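Local structure of putative cytoplasmic protein (Salmonella typhimurium, 2GK3) at residues 148-153 with 190-195. The protein is of unknown function, forms hexamers and probably adopts a fold related to class I glutamine amidotransferases. Sequence-based numbering, arbitrary orientation.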
ATOM      1  N   LEU E 148      -6.719   1.666  34.018  1.00 28.44           N
ATOM      2  CA  LEU E 148      -7.716   2.667  33.574  1.00 28.45           C
ATOM      3  C   LEU E 148      -9.004   2.578  34.387  1.00 28.49           C
ATOM      4  O   LEU E 148      -9.360   1.496  34.852  1.00 28.06           O
ATOM      5  CB  LEU E 148      -7.997   2.553  32.059  1.00 27.90           C
ATOM      6  CG  LEU E 148      -6.753   2.579  31.150  1.00 27.82           C
ATOM      7  CD1 LEU E 148      -7.152   2.271  29.722  1.00 25.63           C
ATOM      8  CD2 LEU E 148      -5.928   3.904  31.236  1.00 25.04           C
ATOM      9  N   PRO E 149      -9.696   3.720  34.589  1.00 28.70           N
ATOM     10  CA  PRO E 149     -10.916   3.683  35.396  1.00 28.76           C
ATOM     11  C   PRO E 149     -12.173   3.272  34.604  1.00 29.16           C
ATOM     12  O   PRO E 149     -13.303   3.500  35.057  1.00 29.34           O
ATOM     13  CB  PRO E 149     -11.026   5.121  35.893  1.00 28.23           C
ATOM     14  CG  PRO E 149     -10.477   5.921  34.792  1.00 27.97           C
ATOM     15  CD  PRO E 149      -9.390   5.092  34.149  1.00 28.36           C
ATOM     16  N   VAL E 150     -11.970   2.696  33.422  1.00 29.87           N
ATOM     17  CA  VAL E 150     -13.071   2.180  32.597  1.00 29.71           C
ATOM     18  C   VAL E 150     -12.785   0.740  32.164  1.00 29.74           C
ATOM     19  O   VAL E 150     -11.630   0.289  32.159  1.00 29.92           O
ATOM     20  CB  VAL E 150     -13.362   3.078  31.346  1.00 30.38           C
ATOM     21  CG1 VAL E 150     -13.763   4.485  31.763  1.00 30.28           C
ATOM     22  CG2 VAL E 150     -12.172   3.101  30.350  1.00 29.49           C
ATOM     23  N   ILE E 151     -13.835   0.014  31.798  1.00 29.33           N
ATOM     24  CA  ILE E 151     -13.680  -1.336  31.230  1.00 28.39           C
ATOM     25  C   ILE E 151     -14.058  -1.193  29.770  1.00 27.78           C
ATOM     26  O   ILE E 151     -15.074  -0.587  29.453  1.00 28.42           O
ATOM     27  CB  ILE E 151     -14.568  -2.367  31.974  1.00 28.44           C
ATOM     28  CG1 ILE E 151     -14.011  -2.615  33.382  1.00 29.17           C
ATOM     29  CG2 ILE E 151     -14.662  -3.694  31.204  1.00 27.17           C
ATOM     30  CD1 ILE E 151     -15.067  -3.099  34.364  1.00 31.59           C
HETATM   31  N   MSE E 152     -13.218  -1.701  28.881  1.00 26.98           N
HETATM   32  CA  MSE E 152     -13.415  -1.529  27.451  1.00 25.72           C
HETATM   33  C   MSE E 152     -14.329  -2.597  26.841  1.00 27.35           C
HETATM   34  O   MSE E 152     -14.653  -3.592  27.493  1.00 27.12           O
HETATM   35  CB  MSE E 152     -12.057  -1.545  26.746  1.00 25.76           C
HETATM   36  CG  MSE E 152     -11.437  -0.144  26.543  1.00 25.40           C
HETATM   37 SE   MSE E 152      -9.530  -0.280  26.499  0.50 20.28          SE
HETATM   38  CE  MSE E 152      -9.347  -1.233  24.912  1.00 29.72           C
ATOM     39  N   LEU E 153     -14.723  -2.397  25.587  1.00 28.41           N
ATOM     40  CA  LEU E 153     -15.463  -3.432  24.836  1.00 29.87           C
ATOM     41  C   LEU E 153     -14.505  -4.503  24.296  1.00 30.15           C
ATOM     42  O   LEU E 153     -13.290  -4.348  24.381  1.00 30.74           O
ATOM     43  CB  LEU E 153     -16.293  -2.808  23.698  1.00 29.53           C
ATOM     44  CG  LEU E 153     -17.244  -1.646  24.033  1.00 30.14           C
ATOM     45  CD1 LEU E 153     -18.074  -1.240  22.802  1.00 32.23           C
ATOM     46  CD2 LEU E 153     -18.172  -1.956  25.210  1.00 31.88           C
ATOM     47  N   ASN E 190     -15.395   6.781  21.934  1.00 27.16           N
ATOM     48  CA  ASN E 190     -15.153   5.387  22.296  1.00 27.36           C
ATOM     49  C   ASN E 190     -16.097   4.987  23.425  1.00 27.82           C
ATOM     50  O   ASN E 190     -16.143   5.653  24.473  1.00 27.33           O
ATOM     51  CB  ASN E 190     -13.713   5.188  22.762  1.00 26.96           C
ATOM     52  CG  ASN E 190     -12.695   5.419  21.664  1.00 26.75           C
ATOM     53  OD1 ASN E 190     -12.058   6.471  21.619  1.00 29.18           O
ATOM     54  ND2 ASN E 190     -12.528   4.444  20.783  1.00 24.86           N
ATOM     55  N   GLN E 191     -16.852   3.910  23.210  1.00 28.43           N
ATOM     56  CA  GLN E 191     -17.789   3.421  24.222  1.00 28.54           C
ATOM     57  C   GLN E 191     -17.107   2.545  25.254  1.00 28.53           C
ATOM     58  O   GLN E 191     -16.512   1.533  24.926  1.00 28.52           O
ATOM     59  CB  GLN E 191     -18.925   2.623  23.586  1.00 29.21           C
ATOM     60  CG  GLN E 191     -19.990   2.178  24.593  1.00 30.61           C
ATOM     61  CD  GLN E 191     -21.177   1.549  23.924  1.00 35.95           C
ATOM     62  OE1 GLN E 191     -21.056   0.539  23.238  1.00 37.26           O
ATOM     63  NE2 GLN E 191     -22.337   2.150  24.105  1.00 38.23           N
ATOM     64  N   ALA E 192     -17.210   2.929  26.516  1.00 28.83           N
ATOM     65  CA  ALA E 192     -16.650   2.114  27.589  1.00 28.82           C
ATOM     66  C   ALA E 192     -17.643   2.090  28.769  1.00 28.77           C
ATOM     67  O   ALA E 192     -18.641   2.794  28.758  1.00 28.99           O
ATOM     68  CB  ALA E 192     -15.282   2.635  28.007  1.00 27.97           C
ATOM     69  N   VAL E 193     -17.380   1.234  29.742  1.00 28.52           N
ATOM     70  CA  VAL E 193     -18.173   1.160  30.945  1.00 29.06           C
ATOM     71  C   VAL E 193     -17.271   1.636  32.090  1.00 29.15           C
ATOM     72  O   VAL E 193     -16.145   1.145  32.249  1.00 29.30           O
ATOM     73  CB  VAL E 193     -18.679  -0.288  31.194  1.00 28.91           C
ATOM     74  CG1 VAL E 193     -19.433  -0.367  32.513  1.00 29.12           C
ATOM     75  CG2 VAL E 193     -19.573  -0.772  30.013  1.00 28.37           C
ATOM     76  N   ALA E 194     -17.752   2.606  32.861  1.00 29.00           N
ATOM     77  CA  ALA E 194     -17.010   3.058  34.038  1.00 29.66           C
ATOM     78  C   ALA E 194     -16.851   1.917  35.059  1.00 29.81           C
ATOM     79  O   ALA E 194     -17.791   1.168  35.289  1.00 29.53           O
ATOM     80  CB  ALA E 194     -17.719   4.232  34.671  1.00 29.18           C
ATOM     81  N   ARG E 195     -15.671   1.777  35.665  1.00 30.26           N
ATOM     82  CA  ARG E 195     -15.544   0.885  36.821  1.00 30.76           C
ATOM     83  C   ARG E 195     -16.512   1.418  37.905  1.00 31.85           C
ATOM     84  O   ARG E 195     -16.639   2.641  38.054  1.00 31.67           O
ATOM     85  CB  ARG E 195     -14.089   0.809  37.298  1.00 29.92           C
ATOM     86  CG  ARG E 195     -13.171   0.070  36.313  1.00 30.37           C
ATOM     87  CD  ARG E 195     -11.734  -0.128  36.816  1.00 30.17           C
ATOM     88  NE  ARG E 195     -10.865  -0.707  35.773  1.00 27.72           N
ATOM     89  CZ  ARG E 195     -10.823  -2.002  35.472  1.00 30.27           C
ATOM     90  NH1 ARG E 195     -11.589  -2.863  36.144  1.00 28.71           N
ATOM     91  NH2 ARG E 195     -10.026  -2.449  34.501  1.00 30.66           N
TER
HETATM   92  O   HOH W   1     -14.086   0.212  24.986  1.00 22.99           O
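Ile-151 and Val-193 form an antiparallel hydrogen-bonded pair, the centre of a short antiparallel pairing of strand 150-151 with the end of strand 185-194 in this glutamine amidotransferase-like domain. Each residue both gives and receives: Ile-151 N lies 2.6 Å from Val-193 O, and Val-193 N donates almost straight to Ile-151 O at 3.0 Å. Beyond the non-hydrogen-bonded pair Val-150 and Ala-194, Arg-195 N donates to Pro-149 O (3.0 Å). Where the strands part at the other end, a water replaces direct pairing, accepting from Leu-153 N and donating to Gln-191 O, each 2.8 Å away. Beside it, Leu-153 CG packs 3.4 Å from Gln-191 O, while Gln-191 NE2 is hydrogen-bonded to Asp-207 OD2. The Val-150 side chain, whose CB points away from the partner strand, touches Cys-222 and Val-211, yet its CB and CG2 still meet Ala-192 CB. The Arg-195 side chain, extended from CG to NE, runs back past Pro-149, and its NH2 reaches Ala-145 O. Ile-151 CG1 covers one guanidinium face near the rim, 3.7 Å from Arg-195 NH1, while Arg-195 NE donates in the guanidinium plane to Leu-148 O at 2.8 Å.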